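Local coordinates for protein lysine-sensitive aspartokinase 3 (Escherichia coli, PDB 2J0W) that catalyses the ATP-dependent phosphorylation of L-aspartate to 4-phospho-L-aspartate, the lysine-inhibited first step from aspartate toward lysine, at residues A42-L47 with N69-I74; R143-T148 with E164-Q169; D241-A246 with G285-C290. All blocks are in the same frame, centred on the assembly; numbering follows the deposited sequence.

How the interactions relate
Interactions 1 and 2 pack a helix start and a loop against helices, whereas interaction 3 is a strand pairing. The first two both lie in the amino acid kinase domain and have no hydrogen bond between their segments; methyl groups do the work, supplemented by backbone carbonyls. Interaction 3 instead joins two parallel strands through backbone hydrogen bonds and buries the largest area, 461 Å² against 286 and 159 Å². Each is partly buried. Interaction 1 adjoins the bound aspartate, interaction 3 lies near the ADP, and interaction 2 is away from the annotated sites. Their centres are 28 to 31 Å apart, and none touches another.

Interaction 1. Residues A42-L47 with N69-I74; sequences AGITNL and NIQFAI. With ASP (aspartic acid), chain B.
Ile44 and Ile70 meet through their CD1 methyls, 4.0 Å apart, the two side chains passing one another with opposed headings. Ile44 can be followed outward along its longer branch. The bond from CA to CB is aimed at helix 57-75, and with CG1 anti to the carbonyl carbon (chi1 -70°) the longer branch runs to Gln71. CG1 already lies against the amide nitrogen of Gln71, and Ile44 CD1, at the tip, lies 3.3 Å from Gln71 NE2 while also meeting the CD1 of Ile70. One methyl is thus shared between an apolar partner and an amide. Gln71 comes to meet it from the facing helix, its chain bent at chi2 (-49°), which brings its NE2 up to the Ile44 tip.

The CD1 of Ile70 is the hub on the other side. Besides touching Ile44, Ile70 CD1 lies 3.8 Å from Ala42 O and, more loosely, meets the CD1 of Leu47, one helical turn beyond Gly43. Ile70 CG2 adds a second methyl, 4.1 Å from Ile44 CD1. The arrangement is the packing of a helix start in the amino acid kinase fold: Gly43 is the N-cap of helix 44-51, and its backbone angles (phi 84°) would jam a CB against the carbonyl of Ala42. Leu47 N returns a hydrogen bond to Gly43 O in the first turn.

On the substrate side of this turn stands Thr45, whose OG1 accepts a hydrogen bond of 3.0 Å from the amino N of the bound aspartate. The same ligand is gripped by Glu119, Arg198, Gly199 and Ser201, and Arg198 also bonds to Asn46 OD1. Helix 108-131, which carries Glu119, further packs on Gln71 through Met121 and Leu125.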
# COMPACT_ATOMS: atom_id res chain seq x y z
N ALA A 42 -16.75 23.62 -27.40
CA ALA A 42 -15.51 22.90 -27.68
C ALA A 42 -14.38 23.87 -28.01
O ALA A 42 -14.59 24.82 -28.76
CB ALA A 42 -15.72 21.95 -28.83
N GLY A 43 -13.20 23.64 -27.43
CA GLY A 43 -12.05 24.48 -27.69
C GLY A 43 -11.90 25.76 -26.87
O GLY A 43 -10.79 26.22 -26.63
N ILE A 44 -13.02 26.35 -26.46
CA ILE A 44 -12.97 27.59 -25.69
C ILE A 44 -12.09 27.51 -24.45
O ILE A 44 -11.15 28.30 -24.30
CB ILE A 44 -14.39 28.07 -25.28
CG1 ILE A 44 -15.15 28.55 -26.52
CG2 ILE A 44 -14.31 29.23 -24.30
CD1 ILE A 44 -14.44 29.70 -27.25
N THR A 45 -12.36 26.56 -23.57
CA THR A 45 -11.58 26.45 -22.34
C THR A 45 -10.08 26.32 -22.58
O THR A 45 -9.30 26.96 -21.87
CB THR A 45 -12.09 25.29 -21.45
OG1 THR A 45 -13.43 25.60 -21.02
CG2 THR A 45 -11.20 25.12 -20.21
N ASN A 46 -9.67 25.51 -23.56
CA ASN A 46 -8.24 25.36 -23.84
C ASN A 46 -7.67 26.71 -24.33
O ASN A 46 -6.57 27.11 -23.95
CB ASN A 46 -7.95 24.30 -24.91
CG ASN A 46 -8.39 22.90 -24.50
OD1 ASN A 46 -8.35 22.52 -23.32
ND2 ASN A 46 -8.79 22.11 -25.48
N LEU A 47 -8.42 27.39 -25.19
CA LEU A 47 -7.93 28.67 -25.68
C LEU A 47 -7.75 29.60 -24.48
O LEU A 47 -6.67 30.17 -24.27
CB LEU A 47 -8.91 29.26 -26.70
CG LEU A 47 -8.81 28.57 -28.07
CD1 LEU A 47 -9.93 29.02 -29.01
CD2 LEU A 47 -7.44 28.89 -28.66
N ASN A 69 -14.25 34.04 -33.10
CA ASN A 69 -14.88 33.34 -34.22
C ASN A 69 -15.95 32.39 -33.70
O ASN A 69 -17.14 32.58 -33.97
CB ASN A 69 -13.84 32.57 -35.03
CG ASN A 69 -12.94 33.49 -35.88
OD1 ASN A 69 -11.93 33.05 -36.42
ND2 ASN A 69 -13.32 34.77 -36.00
N ILE A 70 -15.53 31.38 -32.94
CA ILE A 70 -16.45 30.38 -32.39
C ILE A 70 -17.77 30.96 -31.86
O ILE A 70 -18.84 30.38 -32.06
CB ILE A 70 -15.75 29.56 -31.25
CG1 ILE A 70 -14.72 28.61 -31.87
CG2 ILE A 70 -16.77 28.78 -30.44
CD1 ILE A 70 -13.83 27.95 -30.85
N GLN A 71 -17.69 32.10 -31.19
CA GLN A 71 -18.86 32.76 -30.63
C GLN A 71 -19.73 33.39 -31.70
O GLN A 71 -20.96 33.40 -31.58
CB GLN A 71 -18.45 33.84 -29.63
CG GLN A 71 -17.61 33.33 -28.50
CD GLN A 71 -18.20 32.10 -27.87
OE1 GLN A 71 -19.38 32.05 -27.56
NE2 GLN A 71 -17.37 31.08 -27.66
N PHE A 72 -19.11 33.94 -32.74
CA PHE A 72 -19.90 34.57 -33.79
C PHE A 72 -20.50 33.55 -34.76
O PHE A 72 -21.52 33.81 -35.38
CB PHE A 72 -19.07 35.63 -34.52
CG PHE A 72 -19.06 36.96 -33.80
CD1 PHE A 72 -18.57 37.06 -32.50
CD2 PHE A 72 -19.57 38.10 -34.41
CE1 PHE A 72 -18.60 38.28 -31.82
CE2 PHE A 72 -19.61 39.33 -33.73
CZ PHE A 72 -19.12 39.41 -32.43
N ALA A 73 -19.88 32.38 -34.86
CA ALA A 73 -20.42 31.35 -35.74
C ALA A 73 -21.85 31.09 -35.30
O ALA A 73 -22.74 30.86 -36.13
CB ALA A 73 -19.61 30.07 -35.60
N ILE A 74 -22.07 31.15 -33.99
CA ILE A 74 -23.37 30.93 -33.38
C ILE A 74 -24.24 32.18 -33.43
O ILE A 74 -25.42 32.12 -33.77
CB ILE A 74 -23.22 30.55 -31.91
CG1 ILE A 74 -22.48 29.23 -31.78
CG2 ILE A 74 -24.58 30.53 -31.25
CD1 ILE A 74 -21.90 29.02 -30.42
N ASP B . -15.28 23.75 -19.51
CA ASP B . -14.41 23.01 -18.60
C ASP B . -13.37 22.28 -19.48
O ASP B . -13.33 22.56 -20.70
CB ASP B . -15.27 22.05 -17.72
CG ASP B . -15.97 20.87 -18.44
OD1 ASP B . -15.80 20.74 -19.70
OD2 ASP B . -16.70 20.07 -17.76
OXT ASP B . -12.63 21.39 -18.94

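Interaction 2. Residues R143-T148 with E164-Q169; sequences RKVMRT and ELAALQ
Val145 and Leu165 form the first shell, with the Val145 CG2 methyl 3.6 Å from the CB of Leu165. Val145 CG2 also lies 3.3 Å from Ala166 N. Both branches of the valine rest against the Leu165-Ala166 step of the helix; CG1, roughly anti to the backbone N (chi1 153°), is the branch brought to the Ala166 CB.

Leu165 answers with its CD1, which sits by two successive carbonyls of the loop: 3.4 Å from Val145 O and 3.6 Å from Lys144 O. Leu165 CD1 also lies over one face of the Arg147 guanidinium, 4.2 Å above its plane and displaced toward the rim. At the margin, the NE2 of Gln169 approaches the Lys144 CB at 3.8 Å.

Further bonds shape the loop. Met146 is the centre of an inverse gamma turn, and a weak bond links Arg147 N to Val145 O across it. Arg147 NH2 is hydrogen-bonded to Ser187 OG, which probably helps keep the guanidinium beside Leu165. On the helix, Leu165 O accepts from both Leu168 N and Gln169 N.

Within the amino acid kinase fold the contact thus sets the loop after strand 137-139 against helix 159-176, with Met146 turned away to pack against helix 200-211 and backbone bonds joining the loop to Ser187 of strand 185-187.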
# COMPACT_ATOMS: atom_id res chain seq x y z
N ARG A 143 -22.62 31.10 -9.91
CA ARG A 143 -21.79 31.69 -8.87
C ARG A 143 -22.59 32.22 -7.69
O ARG A 143 -22.08 32.30 -6.58
CB ARG A 143 -20.89 32.76 -9.48
CG ARG A 143 -19.89 32.16 -10.44
CD ARG A 143 -19.02 33.22 -11.07
NE ARG A 143 -19.81 34.08 -11.93
CZ ARG A 143 -19.31 35.09 -12.64
NH1 ARG A 143 -18.00 35.36 -12.60
NH2 ARG A 143 -20.11 35.83 -13.38
N LYS A 144 -23.85 32.56 -7.92
CA LYS A 144 -24.69 33.05 -6.83
C LYS A 144 -24.99 31.89 -5.87
O LYS A 144 -25.32 32.11 -4.71
CB LYS A 144 -26.02 33.59 -7.35
CG LYS A 144 -25.92 34.76 -8.29
CD LYS A 144 -27.31 35.15 -8.78
CE LYS A 144 -27.25 36.12 -9.95
NZ LYS A 144 -28.58 36.20 -10.63
N VAL A 145 -24.86 30.67 -6.37
CA VAL A 145 -25.13 29.50 -5.55
C VAL A 145 -23.99 28.55 -5.26
O VAL A 145 -23.88 28.05 -4.14
CB VAL A 145 -26.28 28.71 -6.14
CG1 VAL A 145 -26.16 27.25 -5.76
CG2 VAL A 145 -27.60 29.29 -5.64
N MET A 146 -23.15 28.30 -6.25
CA MET A 146 -22.02 27.37 -6.11
C MET A 146 -20.86 27.91 -5.28
O MET A 146 -19.83 28.28 -5.84
CB MET A 146 -21.52 27.00 -7.51
CG MET A 146 -20.43 25.95 -7.55
SD MET A 146 -21.02 24.38 -6.89
CE MET A 146 -22.08 23.88 -8.18
N ARG A 147 -21.02 27.95 -3.96
CA ARG A 147 -19.96 28.44 -3.08
C ARG A 147 -18.88 27.39 -2.90
O ARG A 147 -19.19 26.22 -2.66
CB ARG A 147 -20.50 28.78 -1.70
CG ARG A 147 -19.48 29.49 -0.82
CD ARG A 147 -19.83 30.95 -0.74
NE ARG A 147 -20.12 31.48 -2.07
CZ ARG A 147 -20.94 32.50 -2.30
NH1 ARG A 147 -21.55 33.10 -1.29
NH2 ARG A 147 -21.15 32.91 -3.55
N THR A 148 -17.62 27.81 -3.00
CA THR A 148 -16.50 26.87 -2.83
C THR A 148 -15.45 27.50 -1.94
O THR A 148 -15.59 28.64 -1.53
CB THR A 148 -15.83 26.51 -4.19
OG1 THR A 148 -15.05 27.62 -4.66
CG2 THR A 148 -16.89 26.17 -5.24
N GLU A 164 -28.57 26.09 1.09
CA GLU A 164 -29.34 27.27 1.48
C GLU A 164 -29.54 28.19 0.27
O GLU A 164 -30.68 28.55 -0.07
CB GLU A 164 -28.61 28.04 2.58
CG GLU A 164 -28.17 27.16 3.73
CD GLU A 164 -27.04 27.76 4.53
OE1 GLU A 164 -26.36 27.01 5.26
OE2 GLU A 164 -26.83 28.99 4.44
N LEU A 165 -28.44 28.56 -0.38
CA LEU A 165 -28.48 29.44 -1.54
C LEU A 165 -29.42 28.96 -2.65
O LEU A 165 -30.35 29.67 -3.05
CB LEU A 165 -27.07 29.62 -2.09
CG LEU A 165 -26.10 30.31 -1.13
CD1 LEU A 165 -24.68 30.27 -1.68
CD2 LEU A 165 -26.55 31.75 -0.90
N ALA A 166 -29.18 27.75 -3.15
CA ALA A 166 -29.99 27.17 -4.22
C ALA A 166 -31.49 27.24 -3.96
O ALA A 166 -32.28 27.43 -4.89
CB ALA A 166 -29.57 25.73 -4.45
N ALA A 167 -31.90 27.09 -2.71
CA ALA A 167 -33.32 27.13 -2.37
C ALA A 167 -33.80 28.57 -2.21
O ALA A 167 -34.99 28.84 -2.28
CB ALA A 167 -33.58 26.35 -1.08
N LEU A 168 -32.87 29.49 -2.01
CA LEU A 168 -33.25 30.88 -1.83
C LEU A 168 -33.16 31.73 -3.10
O LEU A 168 -33.79 32.78 -3.18
CB LEU A 168 -32.40 31.51 -0.71
CG LEU A 168 -32.44 30.75 0.62
CD1 LEU A 168 -31.52 31.41 1.64
CD2 LEU A 168 -33.87 30.70 1.14
N GLN A 169 -32.40 31.27 -4.09
CA GLN A 169 -32.25 32.05 -5.31
C GLN A 169 -32.52 31.28 -6.59
O GLN A 169 -32.93 31.87 -7.60
CB GLN A 169 -30.85 32.63 -5.41
CG GLN A 169 -30.38 33.41 -4.20
CD GLN A 169 -29.41 34.52 -4.58
OE1 GLN A 169 -29.81 35.56 -5.11
NE2 GLN A 169 -28.12 34.30 -4.32

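Interaction 3. Residues D241-A246 with G285-C290; sequences DEIAFA and GGTLVC
Phe245 lies with one ring face over the backbone carbonyl of Cys290, whose C atom stands 3.8 Å above the ring plane and over its centre. The ring is carried there by a CG anti to the carbonyl carbon and beside the backbone N (chi1 -72°). Phe245 CD1 meets the CG1 methyl of Val289 at 3.5 Å, the two side chains crossing at a slant, and Phe245 N donates to Cys290 O at 3.0 Å. With the ring gone, as with an alanine here, the Cys290 carbonyl and the Val289 CG1 methyl would probably lose their apolar cover, leaving a gap beside helix 264-270.

Ile243 and Val289 project from the same face of the sheet and touch through their CG2 methyls, 3.8 Å apart, while the longer branch of Ile243 leads off from the pair. The opposite face carries Glu242, Leu288 and Cys290. There the extended Glu242 lies alongside Leu288, bringing OE2 to 3.7 Å from the Leu288 CD2, and the same oxygen is near the Cys290 SG.

Between the two faces runs a parallel strand pairing, Glu242 with Leu288, Ile243 with Val289 and Ala244 with Cys290. Ile243 uses both backbone groups: its N donates to Leu288 O at 3.2 Å, and its O accepts from Cys290 N. Leu288 N reaches Asp241 O at 3.3 Å.

The pair belongs to the mixed sheet of the amino acid kinase fold, near the ADP, which lies about 7 Å from the Thr287 side chain. Ala244 is the N-cap of helix 245-253, so the strand passes directly into a helix as the pairing ends. Strand 239-244 lies between 287-290 and 226-227, strand 287-290 is flanked on its other side by antiparallel strand 274-278, Ile243 packs on helix 245-253, and helix 264-270 covers Phe245 and Val289.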
# COMPACT_ATOMS: atom_id res chain seq x y z
N ASP A 241 -24.96 -0.99 -20.88
CA ASP A 241 -26.31 -0.46 -20.66
C ASP A 241 -26.65 -0.02 -19.24
O ASP A 241 -27.40 0.93 -19.05
CB ASP A 241 -27.36 -1.46 -21.16
CG ASP A 241 -27.19 -1.77 -22.65
OD1 ASP A 241 -27.15 -0.81 -23.46
OD2 ASP A 241 -27.12 -2.97 -23.00
N GLU A 242 -26.12 -0.71 -18.23
CA GLU A 242 -26.43 -0.31 -16.86
C GLU A 242 -25.33 -0.74 -15.90
O GLU A 242 -24.79 -1.83 -16.02
CB GLU A 242 -27.78 -0.91 -16.42
CG GLU A 242 -28.30 -0.35 -15.10
CD GLU A 242 -29.60 -0.99 -14.65
OE1 GLU A 242 -29.63 -2.22 -14.46
OE2 GLU A 242 -30.60 -0.25 -14.50
N ILE A 243 -25.00 0.14 -14.95
CA ILE A 243 -23.95 -0.11 -13.96
C ILE A 243 -24.28 0.59 -12.64
O ILE A 243 -25.18 1.44 -12.60
CB ILE A 243 -22.59 0.43 -14.43
CG1 ILE A 243 -21.49 -0.07 -13.50
CG2 ILE A 243 -22.60 1.95 -14.44
CD1 ILE A 243 -20.09 0.22 -13.96
N ALA A 244 -23.55 0.25 -11.58
CA ALA A 244 -23.76 0.82 -10.24
C ALA A 244 -22.70 1.84 -9.83
O ALA A 244 -21.56 1.82 -10.32
CB ALA A 244 -23.84 -0.28 -9.19
N PHE A 245 -23.11 2.71 -8.90
CA PHE A 245 -22.27 3.78 -8.36
C PHE A 245 -20.79 3.47 -8.12
O PHE A 245 -19.92 4.00 -8.82
CB PHE A 245 -22.89 4.32 -7.07
CG PHE A 245 -24.14 5.12 -7.30
CD1 PHE A 245 -24.25 5.93 -8.43
CD2 PHE A 245 -25.17 5.11 -6.37
CE1 PHE A 245 -25.36 6.72 -8.63
CE2 PHE A 245 -26.30 5.90 -6.55
CZ PHE A 245 -26.40 6.71 -7.68
N ALA A 246 -20.50 2.62 -7.14
CA ALA A 246 -19.10 2.33 -6.84
C ALA A 246 -18.36 1.79 -8.05
O ALA A 246 -17.20 2.13 -8.27
CB ALA A 246 -19.00 1.36 -5.67
N GLY A 285 -28.92 5.09 -27.49
CA GLY A 285 -29.09 4.69 -26.10
C GLY A 285 -27.85 4.85 -25.23
O GLY A 285 -26.73 4.52 -25.63
N GLY A 286 -28.04 5.36 -24.02
CA GLY A 286 -26.92 5.54 -23.13
C GLY A 286 -26.90 4.59 -21.96
O GLY A 286 -27.70 3.65 -21.89
N THR A 287 -25.99 4.84 -21.03
CA THR A 287 -25.84 4.02 -19.83
C THR A 287 -26.46 4.71 -18.64
O THR A 287 -26.32 5.92 -18.47
CB THR A 287 -24.36 3.81 -19.48
OG1 THR A 287 -23.68 3.22 -20.60
CG2 THR A 287 -24.24 2.91 -18.26
N LEU A 288 -27.14 3.94 -17.81
CA LEU A 288 -27.74 4.50 -16.62
C LEU A 288 -26.94 4.01 -15.41
O LEU A 288 -26.65 2.82 -15.27
CB LEU A 288 -29.20 4.08 -16.48
CG LEU A 288 -29.82 4.60 -15.18
CD1 LEU A 288 -31.13 5.33 -15.46
CD2 LEU A 288 -30.03 3.42 -14.24
N VAL A 289 -26.58 4.96 -14.55
CA VAL A 289 -25.81 4.66 -13.36
C VAL A 289 -26.75 4.75 -12.18
O VAL A 289 -27.37 5.78 -11.96
CB VAL A 289 -24.66 5.68 -13.19
CG1 VAL A 289 -23.89 5.40 -11.92
CG2 VAL A 289 -23.74 5.62 -14.41
N CYS A 290 -26.86 3.67 -11.42
CA CYS A 290 -27.76 3.66 -10.26
C CYS A 290 -27.19 2.96 -9.03
O CYS A 290 -26.07 2.46 -9.03
CB CYS A 290 -29.08 3.01 -10.64
SG CYS A 290 -28.85 1.40 -11.41